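Local coordinates for periplasmic binding protein (Veillonella parvula, PDB 4N01) that probably captures a solute in the periplasm and delivers it to a membrane importer, as periplasmic binding proteins of ABC transport systems do, at residues A[66-71]-A[127-132]; A[89-94]-A[112-117]; A[151-156]-A[169-174]. All coordinates share one frame; numbering follows the deposited sequence.

Interaction 1 (A[66-71]-A[127-132]); sequences AVSMSQ and FATGWP
V67 N donates to F127 O (2.8 Å), V67 O accepts from T129 N (3.0 Å), and M69 N meets T129 O at 2.8 Å in an almost straight bond (177° at the hydrogen). This alternation, with strand axes 17° apart, identifies 66-68 and 127-129 as neighbouring parallel strands; 66-68 is the middle strand of a five-stranded sheet. The tight part is this buried backbone ladder. A66 CB leans on F127 CD2 at 3.8 Å on one face of the sheet, while V67 and A128 turn to the other, where F120 of helix 117-121 touches both. At G130 the fit is tight: a beta carbon there would lie about 3.0 Å from both S70 OG and M69 CB.

Beyond the strands the contact opens to W131, which is partly exposed. S70 OG, held beside its own backbone N (chi1 -53°), accepts a hydrogen bond from W131 N at 2.9 Å and lies in the indole plane at the ring edge, 3.5 Å from W131 CD1. A bound glycerol, probably from the crystallisation liquor, lies about 4 Å from that side chain. Main-chain bonds thus join the strands whatever their side chains, whereas beyond G130 the S70 hydroxyl probably helps to fix where W131 leaves.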
ATOM      1  N   ALA A  66       8.794 -16.400  10.138  1.00 19.44           N
ATOM      2  CA  ALA A  66       7.835 -15.312   9.983  1.00 18.48           C
ATOM      3  C   ALA A  66       6.838 -15.615   8.868  1.00 18.69           C
ATOM      4  O   ALA A  66       7.209 -16.190   7.839  1.00 20.48           O
ATOM      5  CB  ALA A  66       8.563 -14.023   9.685  1.00 17.78           C
ATOM      6  N   VAL A  67       5.578 -15.245   9.085  1.00 18.82           N
ATOM      7  CA  VAL A  67       4.541 -15.430   8.082  1.00 19.08           C
ATOM      8  C   VAL A  67       3.960 -14.079   7.707  1.00 21.35           C
ATOM      9  O   VAL A  67       3.560 -13.298   8.578  1.00 19.26           O
ATOM     10  CB  VAL A  67       3.398 -16.345   8.576  1.00 20.00           C
ATOM     11  CG1 VAL A  67       2.222 -16.312   7.595  1.00 20.47           C
ATOM     12  CG2 VAL A  67       3.907 -17.792   8.768  1.00 20.72           C
ATOM     13  N   SER A  68       3.917 -13.799   6.410  1.00 18.31           N
ATOM     14  CA  SER A  68       3.287 -12.577   5.946  1.00 20.84           C
ATOM     15  C   SER A  68       1.917 -12.902   5.353  1.00 19.08           C
ATOM     16  O   SER A  68       1.809 -13.713   4.433  1.00 18.82           O
ATOM     17  CB  SER A  68       4.157 -11.879   4.906  1.00 17.96           C
ATOM     18  OG  SER A  68       3.448 -10.784   4.350  1.00 19.59           O
HETATM   19  N   MSE A  69       0.876 -12.271   5.888  1.00 18.59           N
HETATM   20  CA  MSE A  69      -0.498 -12.550   5.472  1.00 20.20           C
HETATM   21  C   MSE A  69      -0.981 -11.641   4.340  1.00 21.95           C
HETATM   22  O   MSE A  69      -2.112 -11.782   3.878  1.00 23.01           O
HETATM   23  CB  MSE A  69      -1.450 -12.389   6.669  1.00 21.45           C
HETATM   24  CG  MSE A  69      -1.155 -13.304   7.843  1.00 21.23           C
HETATM   25 SE   MSE A  69      -1.684 -15.160   7.550  0.57 25.58          SE
HETATM   26  CE  MSE A  69      -3.583 -15.001   8.029  1.00 28.89           C
ATOM     27  N   SER A  70      -0.144 -10.702   3.903  1.00 19.95           N
ATOM     28  CA  SER A  70      -0.557  -9.748   2.867  1.00 17.88           C
ATOM     29  C   SER A  70       0.582  -9.481   1.899  1.00 20.79           C
ATOM     30  O   SER A  70       1.756  -9.588   2.271  1.00 17.03           O
ATOM     31  CB  SER A  70      -0.984  -8.420   3.499  1.00 17.70           C
ATOM     32  OG  SER A  70      -1.974  -8.633   4.501  1.00 21.31           O
ATOM     33  N   GLN A  71       0.258  -9.116   0.663  1.00 20.93           N
ATOM     34  CA  GLN A  71       1.322  -8.885  -0.306  1.00 16.97           C
ATOM     35  C   GLN A  71       2.214  -7.702   0.067  1.00 16.38           C
ATOM     36  O   GLN A  71       3.434  -7.743  -0.158  1.00 16.18           O
ATOM     37  CB  GLN A  71       0.770  -8.692  -1.717  1.00 17.18           C
ATOM     38  CG  GLN A  71       1.877  -8.474  -2.740  1.00 22.03           C
ATOM     39  CD  GLN A  71       1.387  -8.567  -4.168  1.00 22.94           C
ATOM     40  OE1 GLN A  71       0.265  -9.025  -4.426  1.00 19.44           O
ATOM     41  NE2 GLN A  71       2.222  -8.123  -5.108  1.00 17.29           N
ATOM     42  N   PHE A 127       6.154 -15.344  14.193  1.00 17.84           N
ATOM     43  CA  PHE A 127       5.907 -13.934  13.908  1.00 16.93           C
ATOM     44  C   PHE A 127       4.951 -13.856  12.728  1.00 21.33           C
ATOM     45  O   PHE A 127       5.089 -14.620  11.772  1.00 17.62           O
ATOM     46  CB  PHE A 127       7.231 -13.251  13.554  1.00 16.12           C
ATOM     47  CG  PHE A 127       7.105 -11.800  13.152  1.00 16.08           C
ATOM     48  CD1 PHE A 127       7.266 -10.794  14.090  1.00 16.06           C
ATOM     49  CD2 PHE A 127       6.866 -11.446  11.828  1.00 19.92           C
ATOM     50  CE1 PHE A 127       7.174  -9.451  13.721  1.00 15.44           C
ATOM     51  CE2 PHE A 127       6.775 -10.101  11.447  1.00 17.41           C
ATOM     52  CZ  PHE A 127       6.932  -9.107  12.400  1.00 16.42           C
ATOM     53  N   ALA A 128       3.981 -12.945  12.791  1.00 16.72           N
ATOM     54  CA  ALA A 128       3.047 -12.780  11.678  1.00 16.37           C
ATOM     55  C   ALA A 128       2.824 -11.307  11.444  1.00 17.54           C
ATOM     56  O   ALA A 128       2.797 -10.535  12.401  1.00 18.14           O
ATOM     57  CB  ALA A 128       1.727 -13.470  11.974  1.00 17.54           C
ATOM     58  N   THR A 129       2.674 -10.916  10.180  1.00 17.14           N
ATOM     59  CA  THR A 129       2.409  -9.518   9.846  1.00 14.77           C
ATOM     60  C   THR A 129       1.474  -9.456   8.644  1.00 18.11           C
ATOM     61  O   THR A 129       1.349 -10.436   7.909  1.00 20.74           O
ATOM     62  CB  THR A 129       3.714  -8.756   9.527  1.00 16.97           C
ATOM     63  OG1 THR A 129       3.417  -7.370   9.277  1.00 18.95           O
ATOM     64  CG2 THR A 129       4.394  -9.356   8.299  1.00 16.33           C
ATOM     65  N   GLY A 130       0.814  -8.316   8.450  1.00 18.94           N
ATOM     66  CA  GLY A 130      -0.156  -8.169   7.375  1.00 15.34           C
ATOM     67  C   GLY A 130      -1.088  -7.000   7.629  1.00 23.39           C
ATOM     68  O   GLY A 130      -0.949  -6.307   8.638  1.00 19.45           O
ATOM     69  N   TRP A 131      -2.028  -6.763   6.716  1.00 21.67           N
ATOM     70  CA  TRP A 131      -3.100  -5.811   6.968  1.00 21.61           C
ATOM     71  C   TRP A 131      -3.912  -6.308   8.166  1.00 19.28           C
ATOM     72  O   TRP A 131      -3.966  -7.515   8.415  1.00 25.84           O
ATOM     73  CB  TRP A 131      -3.986  -5.688   5.734  1.00 21.06           C
ATOM     74  CG  TRP A 131      -3.397  -4.861   4.627  1.00 22.18           C
ATOM     75  CD1 TRP A 131      -2.648  -5.309   3.573  1.00 26.09           C
ATOM     76  CD2 TRP A 131      -3.512  -3.438   4.461  1.00 18.10           C
ATOM     77  NE1 TRP A 131      -2.294  -4.252   2.761  1.00 27.48           N
ATOM     78  CE2 TRP A 131      -2.814  -3.095   3.282  1.00 24.85           C
ATOM     79  CE3 TRP A 131      -4.140  -2.424   5.191  1.00 21.39           C
ATOM     80  CZ2 TRP A 131      -2.730  -1.776   2.817  1.00 21.93           C
ATOM     81  CZ3 TRP A 131      -4.060  -1.116   4.726  1.00 26.08           C
ATOM     82  CH2 TRP A 131      -3.355  -0.806   3.553  1.00 19.34           C
ATOM     83  N   PRO A 132      -4.504  -5.385   8.933  1.00 22.69           N
ATOM     84  CA  PRO A 132      -5.303  -5.705  10.120  1.00 26.48           C
ATOM     85  C   PRO A 132      -6.371  -6.772   9.897  1.00 24.16           C
ATOM     86  O   PRO A 132      -6.567  -7.603  10.784  1.00 30.90           O
ATOM     87  CB  PRO A 132      -5.964  -4.364  10.457  1.00 28.51           C
ATOM     88  CG  PRO A 132      -4.956  -3.364  10.038  1.00 30.30           C
ATOM     89  CD  PRO A 132      -4.341  -3.931   8.770  1.00 22.30           C
TER

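Interaction 2 (A[89-94]-A[112-117]); sequences TAFKEE and DKWPSY
The indole of W114 receives F91 CD1 over the centre of one face, 3.3 Å above its plane, and the F91 ring in turn has W114 CG at its edge and K113 CA over one of its faces. Centroids 4.6 Å apart (F91 ring to the five-membered ring of W114) and planes at 66° make this a T-shaped (edge-to-face) pair. It joins the loops that follow two adjacent parallel strands, 86-90 and 109-111, at the end of the sheet where the strands finish. F91 reaches the indole through a chi1 of -138°, away from any staggered position, which lays the ring across the K113 backbone; K113 CB adds to the packing, 3.9 Å from F91 CE1.

W114 NE1 has a weak bond to M69 O, and its side chain lies about 3 Å from a bound glycerol, consistent with a place beside a solute pocket. With the indole cut back to an alanine here, the F91 edge would lose its aromatic face and the phenyl ring is likely to be less firmly fixed, while M69 O would lose its weak indole donor. Next to the ring pair along both chains, A90 CB touches P115 CD at 3.8 Å. The backbones are joined less firmly: F91 N to K113 O is a weak hydrogen bond, bent to 117°, and F91 CA makes a CA-H...O contact of 3.3 Å with D112 O. On the exposed flank one water donates to both sides, to K92 O at 2.9 Å and to D112 O at 2.7 Å.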
ATOM      1  N   THR A  89       4.137 -17.045   2.962  1.00 20.28           N
ATOM      2  CA  THR A  89       3.429 -15.835   2.548  1.00 19.68           C
ATOM      3  C   THR A  89       2.005 -16.196   2.144  1.00 20.36           C
ATOM      4  O   THR A  89       1.707 -17.360   1.868  1.00 23.16           O
ATOM      5  CB  THR A  89       4.088 -15.159   1.342  1.00 23.77           C
ATOM      6  OG1 THR A  89       4.061 -16.060   0.225  1.00 23.28           O
ATOM      7  CG2 THR A  89       5.520 -14.764   1.672  1.00 22.42           C
ATOM      8  N   ALA A  90       1.136 -15.193   2.081  1.00 19.98           N
ATOM      9  CA  ALA A  90      -0.257 -15.438   1.728  1.00 20.68           C
ATOM     10  C   ALA A  90      -0.864 -14.264   0.990  1.00 22.64           C
ATOM     11  O   ALA A  90      -0.332 -13.147   1.012  1.00 19.34           O
ATOM     12  CB  ALA A  90      -1.074 -15.753   2.962  1.00 21.16           C
ATOM     13  N   PHE A  91      -1.985 -14.543   0.335  1.00 20.92           N
ATOM     14  CA  PHE A  91      -2.827 -13.523  -0.269  1.00 23.28           C
ATOM     15  C   PHE A  91      -2.093 -12.597  -1.242  1.00 22.23           C
ATOM     16  O   PHE A  91      -2.171 -11.373  -1.127  1.00 19.98           O
ATOM     17  CB  PHE A  91      -3.553 -12.726   0.818  1.00 23.07           C
ATOM     18  CG  PHE A  91      -4.987 -12.443   0.494  1.00 23.22           C
ATOM     19  CD1 PHE A  91      -5.991 -12.735   1.410  1.00 25.48           C
ATOM     20  CD2 PHE A  91      -5.337 -11.893  -0.732  1.00 27.67           C
ATOM     21  CE1 PHE A  91      -7.321 -12.486   1.105  1.00 28.29           C
ATOM     22  CE2 PHE A  91      -6.664 -11.635  -1.043  1.00 30.63           C
ATOM     23  CZ  PHE A  91      -7.656 -11.931  -0.121  1.00 31.64           C
ATOM     24  N   LYS A  92      -1.389 -13.185  -2.206  1.00 20.20           N
ATOM     25  CA  LYS A  92      -0.822 -12.402  -3.301  1.00 22.41           C
ATOM     26  C   LYS A  92      -1.978 -11.772  -4.091  1.00 26.20           C
ATOM     27  O   LYS A  92      -2.942 -12.464  -4.425  1.00 24.32           O
ATOM     28  CB  LYS A  92       0.004 -13.312  -4.215  1.00 20.50           C
ATOM     29  CG  LYS A  92       0.516 -12.616  -5.471  1.00 21.96           C
ATOM     30  CD  LYS A  92       1.395 -13.549  -6.302  1.00 28.44           C
ATOM     31  CE  LYS A  92       1.806 -12.881  -7.612  1.00 32.04           C
ATOM     32  NZ  LYS A  92       2.113 -13.867  -8.689  1.00 38.78           N
ATOM     33  N   GLU A  93      -1.893 -10.473  -4.376  1.00 22.14           N
ATOM     34  CA  GLU A  93      -2.982  -9.757  -5.065  1.00 26.63           C
ATOM     35  C   GLU A  93      -2.669  -9.395  -6.508  1.00 25.67           C
ATOM     36  O   GLU A  93      -3.573  -9.222  -7.326  1.00 25.37           O
ATOM     37  CB  GLU A  93      -3.334  -8.461  -4.321  1.00 24.68           C
ATOM     38  CG  GLU A  93      -3.912  -8.658  -2.937  1.00 30.35           C
ATOM     39  CD  GLU A  93      -4.039  -7.353  -2.175  1.00 33.04           C
ATOM     40  OE1 GLU A  93      -4.409  -6.324  -2.792  1.00 35.84           O
ATOM     41  OE2 GLU A  93      -3.755  -7.352  -0.957  1.00 32.80           O
ATOM     42  N   GLU A  94      -1.387  -9.248  -6.814  1.00 19.37           N
ATOM     43  CA  GLU A  94      -0.954  -8.800  -8.137  1.00 22.48           C
ATOM     44  C   GLU A  94       0.480  -9.249  -8.334  1.00 20.49           C
ATOM     45  O   GLU A  94       1.073  -9.808  -7.408  1.00 18.96           O
ATOM     46  CB  GLU A  94      -1.068  -7.270  -8.251  1.00 23.68           C
ATOM     47  CG  GLU A  94      -0.545  -6.496  -7.042  1.00 24.69           C
ATOM     48  CD  GLU A  94      -0.578  -4.973  -7.230  1.00 34.28           C
ATOM     49  OE1 GLU A  94       0.307  -4.441  -7.942  1.00 27.19           O
ATOM     50  OE2 GLU A  94      -1.477  -4.296  -6.655  1.00 30.78           O
ATOM     51  N   ASP A 112      -3.424 -18.911  -1.640  1.00 24.52           N
ATOM     52  CA  ASP A 112      -3.640 -17.839  -2.603  1.00 35.05           C
ATOM     53  C   ASP A 112      -4.436 -16.720  -1.949  1.00 34.91           C
ATOM     54  O   ASP A 112      -4.383 -15.569  -2.386  1.00 30.88           O
ATOM     55  CB  ASP A 112      -4.367 -18.362  -3.846  1.00 41.91           C
ATOM     56  CG  ASP A 112      -3.603 -19.480  -4.538  1.00 56.69           C
ATOM     57  OD1 ASP A 112      -4.254 -20.364  -5.135  1.00 60.79           O
ATOM     58  OD2 ASP A 112      -2.353 -19.475  -4.476  1.00 63.33           O
ATOM     59  N   LYS A 113      -5.187 -17.070  -0.906  1.00 24.60           N
ATOM     60  CA  LYS A 113      -5.831 -16.075  -0.041  1.00 27.13           C
ATOM     61  C   LYS A 113      -5.241 -16.180   1.361  1.00 28.42           C
ATOM     62  O   LYS A 113      -4.017 -16.189   1.513  1.00 25.83           O
ATOM     63  CB  LYS A 113      -7.350 -16.266  -0.023  1.00 32.53           C
ATOM     64  CG  LYS A 113      -8.037 -15.844  -1.313  1.00 37.96           C
ATOM     65  CD  LYS A 113      -9.551 -15.978  -1.207  1.00 47.42           C
ATOM     66  CE  LYS A 113     -10.237 -15.574  -2.505  1.00 49.43           C
ATOM     67  NZ  LYS A 113     -11.672 -15.971  -2.530  1.00 53.08           N
ATOM     68  N   TRP A 114      -6.085 -16.258   2.386  1.00 28.27           N
ATOM     69  CA  TRP A 114      -5.570 -16.507   3.734  1.00 29.01           C
ATOM     70  C   TRP A 114      -5.637 -17.985   4.078  1.00 29.12           C
ATOM     71  O   TRP A 114      -6.621 -18.654   3.769  1.00 27.23           O
ATOM     72  CB  TRP A 114      -6.329 -15.697   4.786  1.00 33.48           C
ATOM     73  CG  TRP A 114      -6.050 -14.229   4.728  1.00 23.07           C
ATOM     74  CD1 TRP A 114      -4.823 -13.622   4.739  1.00 23.76           C
ATOM     75  CD2 TRP A 114      -7.018 -13.179   4.686  1.00 26.13           C
ATOM     76  NE1 TRP A 114      -4.973 -12.254   4.692  1.00 25.42           N
ATOM     77  CE2 TRP A 114      -6.312 -11.959   4.658  1.00 27.75           C
ATOM     78  CE3 TRP A 114      -8.419 -13.152   4.661  1.00 27.78           C
ATOM     79  CZ2 TRP A 114      -6.959 -10.723   4.610  1.00 28.57           C
ATOM     80  CZ3 TRP A 114      -9.061 -11.929   4.611  1.00 31.51           C
ATOM     81  CH2 TRP A 114      -8.330 -10.728   4.584  1.00 28.74           C
ATOM     82  N   PRO A 115      -4.586 -18.500   4.730  1.00 24.74           N
ATOM     83  CA  PRO A 115      -4.576 -19.921   5.092  1.00 32.18           C
ATOM     84  C   PRO A 115      -5.467 -20.200   6.305  1.00 29.47           C
ATOM     85  O   PRO A 115      -5.721 -19.294   7.103  1.00 27.86           O
ATOM     86  CB  PRO A 115      -3.106 -20.170   5.458  1.00 31.42           C
ATOM     87  CG  PRO A 115      -2.626 -18.841   5.971  1.00 29.48           C
ATOM     88  CD  PRO A 115      -3.382 -17.787   5.193  1.00 26.55           C
ATOM     89  N   SER A 116      -5.933 -21.438   6.438  1.00 32.05           N
ATOM     90  CA  SER A 116      -6.650 -21.861   7.636  1.00 31.43           C
ATOM     91  C   SER A 116      -5.686 -21.825   8.812  1.00 32.91           C
ATOM     92  O   SER A 116      -4.469 -21.803   8.618  1.00 32.00           O
ATOM     93  CB  SER A 116      -7.185 -23.280   7.468  1.00 37.94           C
ATOM     94  OG  SER A 116      -6.126 -24.222   7.489  1.00 33.18           O
ATOM     95  N   TYR A 117      -6.225 -21.816  10.028  1.00 34.38           N
ATOM     96  CA  TYR A 117      -5.393 -21.828  11.232  1.00 35.42           C
ATOM     97  C   TYR A 117      -4.444 -23.029  11.211  1.00 33.60           C
ATOM     98  O   TYR A 117      -3.278 -22.913  11.583  1.00 30.34           O
ATOM     99  CB  TYR A 117      -6.276 -21.832  12.489  1.00 34.92           C
ATOM    100  CG  TYR A 117      -5.558 -22.132  13.791  1.00 37.83           C
ATOM    101  CD1 TYR A 117      -4.903 -21.129  14.500  1.00 38.95           C
ATOM    102  CD2 TYR A 117      -5.560 -23.418  14.328  1.00 44.40           C
ATOM    103  CE1 TYR A 117      -4.255 -21.402  15.699  1.00 37.43           C
ATOM    104  CE2 TYR A 117      -4.915 -23.700  15.524  1.00 45.60           C
ATOM    105  CZ  TYR A 117      -4.268 -22.686  16.202  1.00 43.94           C
ATOM    106  OH  TYR A 117      -3.629 -22.960  17.385  1.00 42.90           O
TER
HETATM  107  O   HOH W   1      -3.310 -15.257  -4.875  1.00 37.04           O

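Interaction 3 (A[151-156]-A[169-174]); sequences NIWIPE and FSDMIK
Helix 165-178 packs against the edge strand 151-153 and the turn after it, with D171 meeting W153, P155 and E156 and K174 adding a smaller contact. The central bond runs from E156 N to D171 OD1, 2.8 Å long and bent to 139° at the hydrogen; the donor arrives from above the carboxylate plane, 37° out of it. D171 OD2 accepts from the next amide, S157 N, so one carboxylate accepts hydrogen bonds from two successive backbone amides, which probably limits its rotation. P155 CB packs against that same OD2 at 3.3 Å.

In the fold, this joins the last strand of the first lobe's parallel sheet to the helix preceding the long helix 182-203, which leads to the second lobe. W153, its CG anti to the backbone N (chi1 177°), extends from the strand so that CH2 comes 3.5 Å from D171 O. Its ring also meets K174, whose CG lies 3.8 Å from W153 NE1; the lysine then bends away and its NZ bonds to T45 O. E156 likewise bends at chi2, and its carboxylate oxygen OE2 stays 5.8 Å from D171 OD1, a separation that probably limits repulsion between the two acids.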
ATOM      1  N   ASN A 151       4.169 -13.665  17.742  1.00 20.42           N
ATOM      2  CA  ASN A 151       4.226 -12.203  17.808  1.00 19.28           C
ATOM      3  C   ASN A 151       3.606 -11.589  16.559  1.00 19.73           C
ATOM      4  O   ASN A 151       3.959 -11.969  15.441  1.00 21.75           O
ATOM      5  CB  ASN A 151       5.683 -11.740  17.938  1.00 25.04           C
ATOM      6  CG  ASN A 151       6.292 -12.098  19.289  1.00 22.78           C
ATOM      7  OD1 ASN A 151       5.644 -11.945  20.326  1.00 26.43           O
ATOM      8  ND2 ASN A 151       7.532 -12.582  19.281  1.00 23.15           N
ATOM      9  N   ILE A 152       2.690 -10.637  16.736  1.00 20.39           N
ATOM     10  CA  ILE A 152       2.028 -10.011  15.601  1.00 18.40           C
ATOM     11  C   ILE A 152       2.458  -8.558  15.503  1.00 18.18           C
ATOM     12  O   ILE A 152       2.455  -7.834  16.503  1.00 22.02           O
ATOM     13  CB  ILE A 152       0.497 -10.041  15.757  1.00 19.53           C
ATOM     14  CG1 ILE A 152       0.016 -11.480  15.948  1.00 23.14           C
ATOM     15  CG2 ILE A 152      -0.174  -9.413  14.541  1.00 19.63           C
ATOM     16  CD1 ILE A 152      -1.478 -11.598  16.228  1.00 26.01           C
ATOM     17  N   TRP A 153       2.830  -8.130  14.302  1.00 15.10           N
ATOM     18  CA  TRP A 153       3.231  -6.746  14.071  1.00 17.08           C
ATOM     19  C   TRP A 153       2.530  -6.224  12.842  1.00 16.87           C
ATOM     20  O   TRP A 153       2.497  -6.900  11.812  1.00 18.42           O
ATOM     21  CB  TRP A 153       4.739  -6.659  13.834  1.00 17.84           C
ATOM     22  CG  TRP A 153       5.188  -5.267  13.527  1.00 17.59           C
ATOM     23  CD1 TRP A 153       5.340  -4.245  14.415  1.00 20.56           C
ATOM     24  CD2 TRP A 153       5.527  -4.738  12.238  1.00 17.69           C
ATOM     25  NE1 TRP A 153       5.760  -3.113  13.760  1.00 20.44           N
ATOM     26  CE2 TRP A 153       5.885  -3.391  12.423  1.00 16.93           C
ATOM     27  CE3 TRP A 153       5.565  -5.275  10.947  1.00 17.84           C
ATOM     28  CZ2 TRP A 153       6.277  -2.566  11.366  1.00 16.05           C
ATOM     29  CZ3 TRP A 153       5.960  -4.459   9.897  1.00 21.60           C
ATOM     30  CH2 TRP A 153       6.312  -3.119  10.117  1.00 18.30           C
ATOM     31  N   ILE A 154       1.986  -5.017  12.932  1.00 16.10           N
ATOM     32  CA  ILE A 154       1.301  -4.405  11.793  1.00 16.21           C
ATOM     33  C   ILE A 154       1.886  -3.022  11.535  1.00 14.75           C
ATOM     34  O   ILE A 154       2.006  -2.223  12.471  1.00 16.89           O
ATOM     35  CB  ILE A 154      -0.206  -4.247  12.083  1.00 20.79           C
ATOM     36  CG1 ILE A 154      -0.837  -5.628  12.303  1.00 24.54           C
ATOM     37  CG2 ILE A 154      -0.909  -3.510  10.936  1.00 20.04           C
ATOM     38  CD1 ILE A 154      -2.251  -5.564  12.826  1.00 28.84           C
ATOM     39  N   PRO A 155       2.279  -2.745  10.280  1.00 15.75           N
ATOM     40  CA  PRO A 155       2.783  -1.404   9.954  1.00 16.04           C
ATOM     41  C   PRO A 155       1.800  -0.321  10.404  1.00 17.10           C
ATOM     42  O   PRO A 155       0.586  -0.425  10.161  1.00 16.28           O
ATOM     43  CB  PRO A 155       2.895  -1.429   8.429  1.00 16.62           C
ATOM     44  CG  PRO A 155       3.186  -2.892   8.106  1.00 18.44           C
ATOM     45  CD  PRO A 155       2.359  -3.670   9.132  1.00 15.21           C
ATOM     46  N   GLU A 156       2.315   0.701  11.076  1.00 13.38           N
ATOM     47  CA  GLU A 156       1.476   1.830  11.462  1.00 17.29           C
ATOM     48  C   GLU A 156       0.827   2.485  10.256  1.00 14.52           C
ATOM     49  O   GLU A 156      -0.242   3.087  10.378  1.00 13.19           O
ATOM     50  CB  GLU A 156       2.287   2.866  12.241  1.00 18.23           C
ATOM     51  CG  GLU A 156       2.746   2.378  13.616  1.00 29.51           C
ATOM     52  CD  GLU A 156       1.595   2.197  14.593  1.00 51.01           C
ATOM     53  OE1 GLU A 156       0.650   3.020  14.564  1.00 60.51           O
ATOM     54  OE2 GLU A 156       1.636   1.229  15.388  1.00 55.45           O
ATOM     55  N   PHE A 169       8.159   4.917   6.089  1.00 13.30           N
ATOM     56  CA  PHE A 169       9.607   4.868   6.325  1.00 11.45           C
ATOM     57  C   PHE A 169       9.889   4.349   7.734  1.00 15.56           C
ATOM     58  O   PHE A 169      10.745   3.487   7.916  1.00 17.03           O
ATOM     59  CB  PHE A 169      10.245   6.252   6.156  1.00 13.62           C
ATOM     60  CG  PHE A 169      10.349   6.718   4.724  1.00 17.76           C
ATOM     61  CD1 PHE A 169      10.185   5.831   3.665  1.00 14.81           C
ATOM     62  CD2 PHE A 169      10.628   8.053   4.441  1.00 16.36           C
ATOM     63  CE1 PHE A 169      10.299   6.267   2.348  1.00 20.48           C
ATOM     64  CE2 PHE A 169      10.743   8.497   3.131  1.00 14.32           C
ATOM     65  CZ  PHE A 169      10.581   7.602   2.079  1.00 13.34           C
ATOM     66  N   SER A 170       9.160   4.876   8.713  0.55 16.08           N
ATOM     67  CA  SER A 170       9.338   4.460  10.099  0.55 13.16           C
ATOM     68  C   SER A 170       9.016   2.982  10.276  0.55 16.39           C
ATOM     69  O   SER A 170       9.707   2.284  11.004  0.55 14.52           O
ATOM     70  CB  SER A 170       8.496   5.313  11.052  0.55 14.95           C
ATOM     71  OG  SER A 170       8.937   6.662  11.043  0.55 12.68           O
ATOM     72  N   ASP A 171       7.969   2.511   9.599  1.00 15.24           N
ATOM     73  CA  ASP A 171       7.580   1.094   9.642  1.00 21.89           C
ATOM     74  C   ASP A 171       8.690   0.205   9.096  1.00 16.03           C
ATOM     75  O   ASP A 171       8.969  -0.870   9.647  1.00 14.81           O
ATOM     76  CB  ASP A 171       6.318   0.827   8.819  1.00 18.57           C
ATOM     77  CG  ASP A 171       5.055   1.374   9.463  1.00 22.76           C
ATOM     78  OD1 ASP A 171       5.006   1.535  10.712  1.00 21.38           O
ATOM     79  OD2 ASP A 171       4.093   1.631   8.703  1.00 23.95           O
HETATM   80  N   MSE A 172       9.315   0.634   8.003  1.00 13.60           N
HETATM   81  CA  MSE A 172      10.418  -0.138   7.437  1.00 16.36           C
HETATM   82  C   MSE A 172      11.578  -0.212   8.422  1.00 16.05           C
HETATM   83  O   MSE A 172      12.208  -1.256   8.572  1.00 14.41           O
HETATM   84  CB  MSE A 172      10.876   0.448   6.102  1.00 15.09           C
HETATM   85  CG  MSE A 172       9.934   0.100   4.940  1.00 13.90           C
HETATM   86 SE   MSE A 172      10.061  -1.807   4.473  0.55 18.94          SE
HETATM   87  CE  MSE A 172      11.555  -1.710   3.244  1.00 20.91           C
ATOM     88  N   ILE A 173      11.853   0.903   9.098  0.54 14.39           N
ATOM     89  CA  ILE A 173      12.917   0.929  10.097  0.54 14.59           C
ATOM     90  C   ILE A 173      12.605  -0.016  11.256  0.54 16.30           C
ATOM     91  O   ILE A 173      13.467  -0.788  11.697  0.54 16.49           O
ATOM     92  CB  ILE A 173      13.146   2.349  10.646  0.54 17.35           C
ATOM     93  CG1 ILE A 173      13.539   3.294   9.506  0.54 19.93           C
ATOM     94  CG2 ILE A 173      14.230   2.342  11.712  0.54 18.95           C
ATOM     95  CD1 ILE A 173      14.905   2.999   8.916  0.54 15.95           C
ATOM     96  N   LYS A 174      11.364   0.043  11.737  1.00 12.30           N
ATOM     97  CA  LYS A 174      10.914  -0.820  12.833  1.00 18.81           C
ATOM     98  C   LYS A 174      10.994  -2.295  12.449  1.00 14.78           C
ATOM     99  O   LYS A 174      11.448  -3.137  13.234  1.00 14.54           O
ATOM    100  CB  LYS A 174       9.469  -0.473  13.212  1.00 17.25           C
ATOM    101  CG  LYS A 174       8.977  -1.155  14.483  1.00 16.02           C
ATOM    102  CD  LYS A 174       9.716  -0.642  15.724  1.00 21.47           C
ATOM    103  CE  LYS A 174       9.044  -1.157  16.984  1.00 28.08           C
ATOM    104  NZ  LYS A 174       9.706  -0.641  18.207  1.00 27.72           N
TER

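How the interactions relate
All three interactions reach one parallel sheet, ordered 109-111, 86-90, 66-68, 127-129, 151-153. Interaction 1 pairs two inner strands; interaction 2, nested within its loop, lies at the 109-111 side with centres 9 Å away, and interaction 3 follows later in the chain at the opposite edge, centres 11 Å from interaction 1. Interactions 2 and 3 do not touch (centres 20 Å apart); interaction 1 lies between them and touches both. Q71 OE1 is probably hydrogen-bonded to E93 N (2.6 Å), and T129 OG1 to W153 O (2.7 Å). The ends of interactions 1 and 2 lie near bound glycerol, consistent with a solute pocket there, whereas interaction 3 joins the sheet edge to helix 165-178.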